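Local atomic coordinates of leucine-rich-repeat protein (Methanosarcina barkeri, PDB entry 4WNR), a protein that binds guanine nucleotides through its Roc G domain, is probably a serine/threonine protein kinase, and is represented here by its GDP-bound Roc domain and following COR segment. Residues A[81-86]-A[195-200]; A[104-109]-A[277-282]; A[120-125]-A[149-154]; A[211-216]-A[236-241]. One frame throughout, in Å; residues are numbered along the deposited sequence.

Interaction 1 (A[81-86]-A[195-200]); sequences WGFKDK and KELLKV. With SO4 (sulfate ion), chain F.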
# COMPACT_ATOMS: atom_id res chain seq x y z
N TRP A 81 5.59 3.31 12.71
CA TRP A 81 5.28 4.18 13.84
C TRP A 81 4.55 3.40 14.92
O TRP A 81 3.96 2.36 14.66
CB TRP A 81 4.42 5.36 13.35
CG TRP A 81 4.13 6.40 14.39
CD1 TRP A 81 5.04 7.14 15.10
CD2 TRP A 81 2.84 6.84 14.82
NE1 TRP A 81 4.39 8.00 15.95
CE2 TRP A 81 3.04 7.84 15.80
CE3 TRP A 81 1.53 6.48 14.48
CZ2 TRP A 81 1.98 8.49 16.43
CZ3 TRP A 81 0.47 7.13 15.12
CH2 TRP A 81 0.71 8.12 16.08
N GLY A 82 4.60 3.91 16.15
CA GLY A 82 3.89 3.28 17.27
C GLY A 82 3.59 4.24 18.41
O GLY A 82 4.26 5.25 18.58
N PHE A 83 2.55 3.90 19.17
CA PHE A 83 2.18 4.65 20.37
C PHE A 83 1.54 3.71 21.39
O PHE A 83 0.99 2.67 21.03
CB PHE A 83 1.23 5.80 20.03
CG PHE A 83 -0.08 5.37 19.44
CD1 PHE A 83 -0.19 5.11 18.08
CD2 PHE A 83 -1.21 5.23 20.24
CE1 PHE A 83 -1.40 4.71 17.54
CE2 PHE A 83 -2.42 4.83 19.70
CZ PHE A 83 -2.52 4.57 18.35
N LYS A 84 1.62 4.08 22.67
CA LYS A 84 1.11 3.25 23.75
C LYS A 84 -0.20 3.81 24.30
O LYS A 84 -0.21 4.89 24.89
CB LYS A 84 2.15 3.12 24.87
CG LYS A 84 1.86 1.99 25.84
CD LYS A 84 3.01 1.77 26.81
CE LYS A 84 2.78 0.54 27.67
NZ LYS A 84 3.90 0.31 28.63
N ASP A 85 -1.29 3.09 24.07
CA ASP A 85 -2.58 3.42 24.68
C ASP A 85 -2.78 2.51 25.88
O ASP A 85 -3.00 1.31 25.71
CB ASP A 85 -3.72 3.20 23.68
CG ASP A 85 -5.09 3.30 24.34
OD1 ASP A 85 -5.46 4.42 24.77
OD2 ASP A 85 -5.80 2.28 24.41
N LYS A 86 -2.71 3.08 27.07
CA LYS A 86 -2.81 2.30 28.30
C LYS A 86 -1.75 1.19 28.26
O LYS A 86 -0.58 1.47 28.03
CB LYS A 86 -4.23 1.76 28.47
CG LYS A 86 -5.21 2.81 28.96
CD LYS A 86 -6.65 2.43 28.63
CE LYS A 86 -7.57 3.61 28.81
NZ LYS A 86 -8.90 3.36 28.19
N LYS A 195 -7.32 7.74 17.89
CA LYS A 195 -8.61 7.24 18.38
C LYS A 195 -9.24 6.26 17.40
O LYS A 195 -9.74 5.21 17.80
CB LYS A 195 -9.56 8.40 18.67
CG LYS A 195 -10.85 7.99 19.38
CD LYS A 195 -11.33 9.03 20.37
CE LYS A 195 -11.82 10.31 19.70
NZ LYS A 195 -13.17 10.14 19.08
N GLU A 196 -9.22 6.60 16.11
CA GLU A 196 -9.80 5.74 15.07
C GLU A 196 -8.94 4.50 14.78
O GLU A 196 -9.47 3.48 14.34
CB GLU A 196 -10.02 6.54 13.78
CG GLU A 196 -11.11 7.60 13.89
CD GLU A 196 -12.49 7.03 14.16
OE1 GLU A 196 -12.79 5.91 13.69
OE2 GLU A 196 -13.29 7.70 14.84
N LEU A 197 -7.64 4.60 15.01
CA LEU A 197 -6.73 3.46 14.86
C LEU A 197 -7.04 2.34 15.86
O LEU A 197 -6.92 1.16 15.53
CB LEU A 197 -5.26 3.89 15.01
CG LEU A 197 -4.60 4.48 13.76
CD1 LEU A 197 -3.31 5.20 14.13
CD2 LEU A 197 -4.33 3.41 12.72
N LEU A 198 -7.44 2.72 17.07
CA LEU A 198 -7.83 1.76 18.10
C LEU A 198 -9.15 1.06 17.78
O LEU A 198 -9.37 -0.08 18.20
CB LEU A 198 -7.94 2.45 19.46
CG LEU A 198 -6.65 3.06 20.02
CD1 LEU A 198 -6.97 4.05 21.13
CD2 LEU A 198 -5.71 1.97 20.52
N LYS A 199 -10.01 1.73 17.02
CA LYS A 199 -11.37 1.23 16.74
C LYS A 199 -11.48 0.36 15.48
O LYS A 199 -12.59 -0.08 15.14
CB LYS A 199 -12.34 2.41 16.63
CG LYS A 199 -12.53 3.18 17.93
CD LYS A 199 -13.30 4.48 17.71
CE LYS A 199 -14.75 4.22 17.33
NZ LYS A 199 -15.53 5.49 17.27
N VAL A 200 -10.37 0.11 14.78
CA VAL A 200 -10.40 -0.73 13.58
C VAL A 200 -10.75 -2.18 13.97
O VAL A 200 -10.38 -2.64 15.05
CB VAL A 200 -9.08 -0.70 12.78
CG1 VAL A 200 -8.77 0.72 12.32
CG2 VAL A 200 -7.92 -1.28 13.58
S SO4 F . -14.32 13.49 17.49
O1 SO4 F . -14.46 13.74 18.94
O2 SO4 F . -15.64 13.67 16.83
O3 SO4 F . -13.34 14.43 16.91
O4 SO4 F . -13.86 12.10 17.28

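Interaction 2 (A[104-109]-A[277-282]); sequences HATHQF and WITEGV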
# COMPACT_ATOMS: atom_id res chain seq x y z
N HIS A 104 1.36 7.01 -12.57
CA HIS A 104 1.22 5.74 -13.28
C HIS A 104 0.19 4.79 -12.64
O HIS A 104 -0.09 3.73 -13.19
CB HIS A 104 2.57 5.03 -13.37
CG HIS A 104 3.61 5.81 -14.12
ND1 HIS A 104 3.44 6.19 -15.44
CD2 HIS A 104 4.82 6.27 -13.74
CE1 HIS A 104 4.51 6.85 -15.83
NE2 HIS A 104 5.36 6.92 -14.83
N ALA A 105 -0.34 5.18 -11.48
CA ALA A 105 -1.38 4.42 -10.78
C ALA A 105 -0.90 3.06 -10.25
O ALA A 105 -1.70 2.13 -10.11
CB ALA A 105 -2.62 4.25 -11.66
N THR A 106 0.39 2.96 -9.94
CA THR A 106 0.96 1.72 -9.38
C THR A 106 0.69 1.59 -7.88
O THR A 106 0.93 0.53 -7.30
CB THR A 106 2.48 1.63 -9.63
OG1 THR A 106 3.13 2.77 -9.06
CG2 THR A 106 2.78 1.56 -11.12
N HIS A 107 0.19 2.66 -7.26
CA HIS A 107 -0.23 2.62 -5.86
C HIS A 107 -1.40 1.66 -5.64
O HIS A 107 -1.59 1.15 -4.54
CB HIS A 107 -0.60 4.02 -5.37
CG HIS A 107 -1.88 4.55 -5.95
ND1 HIS A 107 -1.94 5.15 -7.19
CD2 HIS A 107 -3.14 4.57 -5.46
CE1 HIS A 107 -3.18 5.52 -7.44
NE2 HIS A 107 -3.93 5.17 -6.40
N GLN A 108 -2.18 1.43 -6.70
CA GLN A 108 -3.31 0.50 -6.66
C GLN A 108 -2.93 -0.92 -6.21
O GLN A 108 -3.77 -1.63 -5.65
CB GLN A 108 -3.97 0.42 -8.05
CG GLN A 108 -4.76 1.65 -8.44
CD GLN A 108 -5.31 1.55 -9.86
OE1 GLN A 108 -4.55 1.41 -10.81
NE2 GLN A 108 -6.63 1.63 -9.99
N PHE A 109 -1.68 -1.31 -6.45
CA PHE A 109 -1.22 -2.66 -6.08
C PHE A 109 -1.20 -2.85 -4.56
O PHE A 109 -1.34 -3.97 -4.07
CB PHE A 109 0.19 -2.95 -6.62
CG PHE A 109 0.41 -2.58 -8.07
CD1 PHE A 109 -0.64 -2.57 -8.98
CD2 PHE A 109 1.68 -2.27 -8.52
CE1 PHE A 109 -0.42 -2.23 -10.31
CE2 PHE A 109 1.91 -1.94 -9.84
CZ PHE A 109 0.86 -1.92 -10.74
N TRP A 277 10.30 -3.81 -6.04
CA TRP A 277 10.48 -4.83 -7.07
C TRP A 277 9.39 -4.76 -8.14
O TRP A 277 9.67 -4.83 -9.33
CB TRP A 277 10.50 -6.23 -6.44
CG TRP A 277 10.75 -7.34 -7.42
CD1 TRP A 277 11.95 -7.69 -7.96
CD2 TRP A 277 9.78 -8.25 -7.95
NE1 TRP A 277 11.79 -8.76 -8.81
CE2 TRP A 277 10.47 -9.13 -8.81
CE3 TRP A 277 8.40 -8.41 -7.77
CZ2 TRP A 277 9.82 -10.15 -9.51
CZ3 TRP A 277 7.76 -9.43 -8.46
CH2 TRP A 277 8.47 -10.28 -9.32
N ILE A 278 8.14 -4.61 -7.69
CA ILE A 278 7.00 -4.53 -8.61
C ILE A 278 7.06 -3.25 -9.42
O ILE A 278 7.06 -3.28 -10.65
CB ILE A 278 5.65 -4.57 -7.85
CG1 ILE A 278 5.48 -5.89 -7.10
CG2 ILE A 278 4.48 -4.37 -8.81
CD1 ILE A 278 4.40 -5.84 -6.03
N THR A 279 7.12 -2.12 -8.72
CA THR A 279 7.02 -0.80 -9.35
C THR A 279 8.12 -0.53 -10.37
O THR A 279 7.85 -0.08 -11.48
CB THR A 279 7.02 0.32 -8.29
OG1 THR A 279 8.18 0.21 -7.46
CG2 THR A 279 5.77 0.25 -7.43
N GLU A 280 9.37 -0.83 -9.99
CA GLU A 280 10.51 -0.63 -10.89
C GLU A 280 10.43 -1.51 -12.14
O GLU A 280 10.91 -1.13 -13.21
CB GLU A 280 11.83 -0.88 -10.16
CG GLU A 280 12.15 0.14 -9.07
CD GLU A 280 12.31 1.55 -9.60
OE1 GLU A 280 12.83 1.72 -10.73
OE2 GLU A 280 11.93 2.50 -8.88
N GLY A 281 9.82 -2.69 -11.99
CA GLY A 281 9.55 -3.57 -13.13
C GLY A 281 8.51 -2.99 -14.08
O GLY A 281 8.65 -3.09 -15.30
N VAL A 282 7.48 -2.38 -13.51
CA VAL A 282 6.41 -1.75 -14.29
C VAL A 282 6.91 -0.47 -14.98
O VAL A 282 6.57 -0.22 -16.13
CB VAL A 282 5.18 -1.43 -13.41
CG1 VAL A 282 4.14 -0.63 -14.19
CG2 VAL A 282 4.56 -2.72 -12.89

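Interaction 3 (A[120-125]-A[149-154]); sequences VLDSRR and LNKIDE. With GDP (guanosine-5'-diphosphate), chain B.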
# COMPACT_ATOMS: atom_id res chain seq x y z
N VAL A 120 -5.48 13.11 1.57
CA VAL A 120 -4.96 14.48 1.60
C VAL A 120 -5.42 15.26 0.37
O VAL A 120 -5.28 14.79 -0.76
CB VAL A 120 -3.42 14.51 1.67
CG1 VAL A 120 -2.92 15.92 1.92
CG2 VAL A 120 -2.92 13.57 2.77
N LEU A 121 -5.97 16.45 0.61
CA LEU A 121 -6.50 17.31 -0.45
C LEU A 121 -5.93 18.72 -0.37
O LEU A 121 -5.32 19.09 0.64
CB LEU A 121 -8.03 17.38 -0.35
CG LEU A 121 -8.79 16.06 -0.39
CD1 LEU A 121 -10.25 16.29 -0.03
CD2 LEU A 121 -8.68 15.40 -1.75
N ASP A 122 -6.13 19.49 -1.43
CA ASP A 122 -5.77 20.91 -1.45
C ASP A 122 -6.68 21.70 -2.40
O ASP A 122 -7.43 21.11 -3.18
CB ASP A 122 -4.30 21.10 -1.83
CG ASP A 122 -3.97 20.60 -3.22
OD1 ASP A 122 -4.65 19.67 -3.70
OD2 ASP A 122 -3.03 21.14 -3.84
N SER A 123 -6.60 23.02 -2.32
CA SER A 123 -7.52 23.91 -3.03
C SER A 123 -7.30 23.93 -4.55
O SER A 123 -8.26 23.81 -5.31
CB SER A 123 -7.41 25.34 -2.49
OG SER A 123 -6.07 25.81 -2.56
N ARG A 124 -6.04 24.07 -4.96
CA ARG A 124 -5.69 24.25 -6.38
C ARG A 124 -6.45 23.30 -7.31
O ARG A 124 -6.98 23.72 -8.34
CB ARG A 124 -4.18 24.12 -6.59
CG ARG A 124 -3.38 25.30 -6.06
CD ARG A 124 -2.00 25.40 -6.69
NE ARG A 124 -1.09 24.36 -6.21
CZ ARG A 124 -0.43 24.39 -5.05
NH1 ARG A 124 -0.58 25.40 -4.21
NH2 ARG A 124 0.38 23.38 -4.73
N ARG A 125 -6.49 22.02 -6.94
CA ARG A 125 -7.28 21.03 -7.68
C ARG A 125 -8.72 21.06 -7.16
O ARG A 125 -9.01 20.53 -6.09
CB ARG A 125 -6.66 19.64 -7.53
CG ARG A 125 -5.27 19.55 -8.13
CD ARG A 125 -4.57 18.24 -7.79
NE ARG A 125 -3.13 18.33 -8.00
CZ ARG A 125 -2.27 18.95 -7.19
NH1 ARG A 125 -2.69 19.55 -6.08
NH2 ARG A 125 -0.98 18.97 -7.49
N LEU A 149 -7.72 18.41 4.70
CA LEU A 149 -7.74 19.56 3.80
C LEU A 149 -6.48 20.39 4.02
O LEU A 149 -6.47 21.31 4.84
CB LEU A 149 -8.99 20.41 4.04
CG LEU A 149 -10.34 19.82 3.62
CD1 LEU A 149 -10.80 18.72 4.56
CD2 LEU A 149 -11.40 20.91 3.54
N ASN A 150 -5.42 20.05 3.29
CA ASN A 150 -4.11 20.67 3.48
C ASN A 150 -3.99 22.01 2.75
O ASN A 150 -4.77 22.30 1.84
CB ASN A 150 -3.01 19.71 3.00
CG ASN A 150 -1.64 20.03 3.58
OD1 ASN A 150 -1.51 20.32 4.78
ND2 ASN A 150 -0.61 19.99 2.75
N LYS A 151 -3.01 22.81 3.16
CA LYS A 151 -2.68 24.10 2.54
C LYS A 151 -3.78 25.16 2.69
O LYS A 151 -4.15 25.83 1.73
CB LYS A 151 -2.30 23.92 1.06
CG LYS A 151 -1.00 23.16 0.85
CD LYS A 151 -0.85 22.68 -0.58
CE LYS A 151 0.53 22.09 -0.82
NZ LYS A 151 0.60 21.30 -2.07
N ILE A 152 -4.29 25.30 3.91
CA ILE A 152 -5.26 26.36 4.22
C ILE A 152 -4.60 27.73 4.35
O ILE A 152 -5.27 28.76 4.26
CB ILE A 152 -6.09 26.05 5.49
CG1 ILE A 152 -5.21 26.00 6.74
CG2 ILE A 152 -6.87 24.76 5.30
CD1 ILE A 152 -5.99 25.89 8.03
N ASP A 153 -3.29 27.75 4.57
CA ASP A 153 -2.52 29.00 4.58
C ASP A 153 -2.46 29.65 3.20
O ASP A 153 -2.43 30.88 3.09
CB ASP A 153 -1.10 28.76 5.11
CG ASP A 153 -0.32 27.75 4.29
OD1 ASP A 153 -0.84 26.65 4.06
OD2 ASP A 153 0.82 28.06 3.88
N GLU A 154 -2.45 28.83 2.15
CA GLU A 154 -2.49 29.32 0.77
C GLU A 154 -3.91 29.64 0.31
O GLU A 154 -4.11 30.49 -0.55
CB GLU A 154 -1.87 28.29 -0.18
CG GLU A 154 -0.38 28.08 0.03
CD GLU A 154 0.26 27.24 -1.06
OE1 GLU A 154 -0.45 26.41 -1.68
OE2 GLU A 154 1.48 27.39 -1.30
PB GDP B . 3.28 14.86 -1.97
O1B GDP B . 1.97 15.54 -1.33
O2B GDP B . 3.43 13.44 -1.24
O3B GDP B . 3.15 14.70 -3.44
O3A GDP B . 4.60 15.67 -1.53
PA GDP B . 4.59 17.06 -0.73
O1A GDP B . 3.56 17.09 0.32
O2A GDP B . 6.07 17.14 -0.10
O5' GDP B . 4.50 18.24 -1.82
C5' GDP B . 3.72 19.37 -1.57
C4' GDP B . 4.59 20.63 -1.79
O4' GDP B . 3.92 21.74 -1.17
C3' GDP B . 5.95 20.56 -1.10
O3' GDP B . 6.86 21.46 -1.74
C2' GDP B . 5.66 21.00 0.31
O2' GDP B . 6.80 21.67 0.88
C1' GDP B . 4.51 21.99 0.14
N9 GDP B . 3.47 21.86 1.20
C8 GDP B . 3.00 20.75 1.77
N7 GDP B . 2.09 21.09 2.67
C5 GDP B . 1.98 22.42 2.66
C6 GDP B . 1.21 23.24 3.37
O6 GDP B . 0.42 22.81 4.21
N1 GDP B . 1.30 24.62 3.16
C2 GDP B . 2.20 25.09 2.20
N2 GDP B . 2.31 26.40 1.98
N3 GDP B . 2.95 24.22 1.52
C4 GDP B . 2.84 22.89 1.75
O HOH W 1 -6.07 24.13 0.10

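Interaction 4 (A[211-216]-A[236-241]); sequences WFEVKT and LEENVG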
# COMPACT_ATOMS: atom_id res chain seq x y z
N TRP A 211 2.05 -17.58 14.37
CA TRP A 211 1.69 -16.60 13.34
C TRP A 211 2.59 -15.36 13.40
O TRP A 211 2.95 -14.80 12.37
CB TRP A 211 0.21 -16.21 13.46
CG TRP A 211 -0.75 -17.28 13.02
CD1 TRP A 211 -0.57 -18.63 13.10
CD2 TRP A 211 -2.06 -17.09 12.46
NE1 TRP A 211 -1.67 -19.29 12.61
CE2 TRP A 211 -2.60 -18.37 12.22
CE3 TRP A 211 -2.82 -15.96 12.15
CZ2 TRP A 211 -3.87 -18.55 11.66
CZ3 TRP A 211 -4.09 -16.14 11.60
CH2 TRP A 211 -4.60 -17.43 11.36
N PHE A 212 2.95 -14.95 14.62
CA PHE A 212 3.90 -13.85 14.81
C PHE A 212 5.32 -14.23 14.38
O PHE A 212 6.06 -13.39 13.87
CB PHE A 212 3.93 -13.40 16.28
CG PHE A 212 2.70 -12.65 16.71
CD1 PHE A 212 2.48 -11.35 16.26
CD2 PHE A 212 1.78 -13.23 17.57
CE1 PHE A 212 1.35 -10.65 16.65
CE2 PHE A 212 0.65 -12.53 17.97
CZ PHE A 212 0.44 -11.24 17.51
N GLU A 213 5.68 -15.49 14.60
CA GLU A 213 7.00 -16.00 14.21
C GLU A 213 7.15 -16.05 12.68
O GLU A 213 8.20 -15.72 12.15
CB GLU A 213 7.27 -17.38 14.82
CG GLU A 213 7.46 -17.36 16.33
CD GLU A 213 8.76 -16.68 16.76
OE1 GLU A 213 9.83 -17.02 16.20
OE2 GLU A 213 8.71 -15.82 17.67
N VAL A 214 6.08 -16.47 12.00
CA VAL A 214 6.04 -16.43 10.53
C VAL A 214 6.13 -14.98 10.04
O VAL A 214 6.84 -14.69 9.09
CB VAL A 214 4.75 -17.09 9.98
CG1 VAL A 214 4.59 -16.83 8.49
CG2 VAL A 214 4.77 -18.59 10.25
N LYS A 215 5.40 -14.09 10.71
CA LYS A 215 5.38 -12.67 10.36
C LYS A 215 6.77 -12.04 10.49
O LYS A 215 7.27 -11.44 9.54
CB LYS A 215 4.37 -11.92 11.24
CG LYS A 215 4.28 -10.43 10.98
CD LYS A 215 3.18 -9.79 11.81
CE LYS A 215 3.31 -8.28 11.86
NZ LYS A 215 4.42 -7.84 12.76
N THR A 216 7.38 -12.20 11.66
CA THR A 216 8.69 -11.61 11.94
C THR A 216 9.81 -12.22 11.09
O THR A 216 10.80 -11.55 10.78
CB THR A 216 9.07 -11.75 13.43
OG1 THR A 216 8.91 -13.11 13.84
CG2 THR A 216 8.20 -10.85 14.29
N LEU A 236 5.47 -24.38 7.74
CA LEU A 236 5.74 -25.71 8.29
C LEU A 236 6.78 -25.64 9.39
O LEU A 236 6.68 -26.34 10.40
CB LEU A 236 6.25 -26.65 7.20
CG LEU A 236 5.29 -27.74 6.76
CD1 LEU A 236 3.87 -27.23 6.64
CD2 LEU A 236 5.77 -28.32 5.43
N GLU A 237 7.79 -24.82 9.16
CA GLU A 237 8.88 -24.64 10.11
C GLU A 237 8.31 -24.22 11.44
O GLU A 237 8.72 -24.71 12.50
CB GLU A 237 9.85 -23.58 9.62
CG GLU A 237 11.19 -24.13 9.18
CD GLU A 237 11.71 -23.45 7.93
OE1 GLU A 237 12.13 -22.28 8.01
OE2 GLU A 237 11.70 -24.10 6.86
N GLU A 238 7.37 -23.29 11.38
CA GLU A 238 6.63 -22.86 12.55
C GLU A 238 5.48 -23.84 12.78
O GLU A 238 5.28 -24.77 12.01
CB GLU A 238 6.13 -21.43 12.36
CG GLU A 238 7.24 -20.46 11.99
CD GLU A 238 8.40 -20.47 12.98
OE1 GLU A 238 8.15 -20.57 14.20
OE2 GLU A 238 9.56 -20.36 12.53
N ASN A 239 4.73 -23.63 13.86
CA ASN A 239 3.72 -24.60 14.28
C ASN A 239 2.61 -24.83 13.26
O ASN A 239 2.12 -25.96 13.11
CB ASN A 239 3.10 -24.17 15.61
N VAL A 240 2.28 -23.81 12.48
CA VAL A 240 1.15 -23.90 11.58
C VAL A 240 1.51 -24.62 10.31
O VAL A 240 2.35 -24.17 9.54
CB VAL A 240 0.69 -22.50 11.18
CG1 VAL A 240 1.85 -21.73 10.60
CG2 VAL A 240 -0.46 -22.56 10.20
N GLY A 241 0.87 -25.77 10.10
CA GLY A 241 1.08 -26.58 8.92
C GLY A 241 -0.15 -26.91 8.11
O GLY A 241 -0.06 -27.61 7.11

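Interaction 1 (A[81-86]-A[195-200])
K195 NZ donates a hydrogen bond of 2.7 Å to O4 of a sulfate on the outer side of helix 186-198, while L197 and L198, on the side of the helix turned to strand 77-85, meet F83 and D85. K192 also binds this sulfate, which is probably a crystallisation additive; the two lysines make a small anion site at the helix surface. K195 points away from the strand, and its chain, bent at three torsions, brings the ammonium group round to the sulfate. Toward the strand the helix offers only hydrocarbon. One methyl of L197, CD1, serves two rings: F83, with CE1 at 3.9 Å, and the rim of the W81 indole, near its plane, with CZ3 nearest. F83 meets both leucines, its CE2 lying more loosely on CD2 of L198, at 4.4 Å. The F83 ring is carried toward the helix with CG between the backbone N and the carbonyl carbon (chi1 62°). Farther along the strand, the two methyls of L198 come up together to the carboxylate of D85, from one side; CD1 is 3.8 Å from CG. I90 of the neighbouring strand 88-96 touches both F83 and L198, and L197 reaches V42 and V44 of strand 36-47, so the last turn of the helix packs on the central sheet of the Roc domain. Leucine-aromatic packing at one end and a carboxylate against methyls at the other, with no polar partner for that acid in this contact, imply a helix held by shape and apolar packing, while K195 carries its charge to the sulfate.

Interaction 2 (A[104-109]-A[277-282])
The F109 ring is touched by CG2 of I278, 3.5 Å from CD2, and by CG2 of V282, 4.1 Å from CE2; both methyls come in obliquely. One face of the ring carries the carbonyl oxygen of T106 from its own segment, 3.1 Å above the plane and displaced toward the rim, and the ring of F332 meets it with planes about 50° apart. This is a Roc–COR interface: residues 104-109 follow helix 99-104, probably in the switch II region, as in other G proteins, and residues 277-282 belong to helix 275-286 of the COR-A region. The side chains of F109 and I278 run antiparallel, overlapping at their ends. CG2 of I278 stands anti to the backbone N (CG1 at chi1 -63°), which turns this branch to the ring. V282 serves two partners with its two methyls, CG2 going to the phenylalanine and CG1 to CG2 of T106 at 4.0 Å. T279 lies crosswise to T106, its CG2 4.0 Å from OG1 of T106. All five side chains are buried, and M329 and L328 of helix 322-331 close on V282 and F109. The hydroxyls of the two threonines are satisfied separately: T279 OG1 is bonded to the carbonyl oxygen of K276, and T106 OG1 to the hydroxyl OH of Y283.

Interaction 3 (A[120-125]-A[149-154])
L121 and L149 pair as neighbouring parallel strands, and just beyond them the amide N of N150 is bonded to O of L121 (2.8 Å, 140° at the hydrogen), approaching 31° out of the carbonyl plane. This buried end is the compact part of the contact. CG1 of V120 lies alongside CB of N150, whose amide ND2 stands 2.9 Å from N7 of GDP and is bonded to the carbonyl oxygen of A52 in the P-loop. K151 runs extended over one face of the guanine, with CG 3.4 Å from C6 and CE near C4, while its CD rests against CB of D122 on the side turned away from the base. D153 grips the far edge of the base, OD1 taking the hydrogen of N1 and OD2 that of N2 at 2.9 Å. With an alanine at K151, the guanine face would probably lose its aliphatic cover, and the D122 carboxylate a nearby positive charge. The solvent side is looser. There R124 NH1 reaches OE1 of E154 at 2.7 Å in a salt bridge whose hydrogen bond is weak, the guanidinium and carboxylate planes 62° apart, and a water links the amide of S123, weakly, to the carbonyls of N150 and K151. R124 NH2 and K151 NZ, two donors, lie unbonded at 3.4 Å; D122, salt-bridged to R125 and with OD2 4.0 Å from K151 NZ, probably offsets this closeness. N150, K151 and D153 form the NKxD motif of G proteins, and its chemistry implies selection of guanine: the aspartate reads N1 and N2 together, a donor pair that adenine lacks.

Interaction 4 (A[211-216]-A[236-241])
V214 and E238 overlap head to tail, CG2 of the valine lying 3.6 Å from CG of the glutamate. E238 bends at its second torsion (chi2 -55°), which folds its carboxylate toward helix 209-220, so that OE1 comes 3.4 Å from CB of E213. E213 is bent in the same way, runs nearly perpendicular to E238 and has its own carboxylate turned 48° from that of its neighbour. The two OE1 atoms of E213 and E238 are 4.4 Å apart, a like-charge pair that is probably mildly unfavourable. Cut back to an alanine, E238 would keep CB but lose CG and the carboxylate, which would probably thin the packing on V214 CG2 and open a gap beside E213 CB. Deeper in, V214 CG2 also approaches CG1 of V240 at 4.3 Å. The CB of W211 points away from residues 236-241, but the indole swings back, bringing NE1 to 4.2 Å from CB of V240. L249 of helix 243-256 touches both W211 and V214, and S245 touches V240. The arrangement is that of a helix of the COR-A region, 209-220, packed on the connection between two successive helices, 228-237 and 243-256.

How the interactions relate
Interactions 1 and 3 both belong to the Roc G domain and reach the same sheet, with centres 27 Å apart; interaction 3 forms the guanine end of the GDP pocket, whereas interaction 1 lies on a distant surface. Interaction 2 joins Roc to COR-A: the side chain of T106 is about 13 Å from GDP and about 12 Å from the magnesium ion, so this interface lies near the nucleotide without touching it. Interaction 4 lies wholly within COR-A, 45 Å from interaction 3 between centres and on the other side of the chain's centre. Along the chain, interactions 3 and 4 are both nested inside the loop closed by interaction 2.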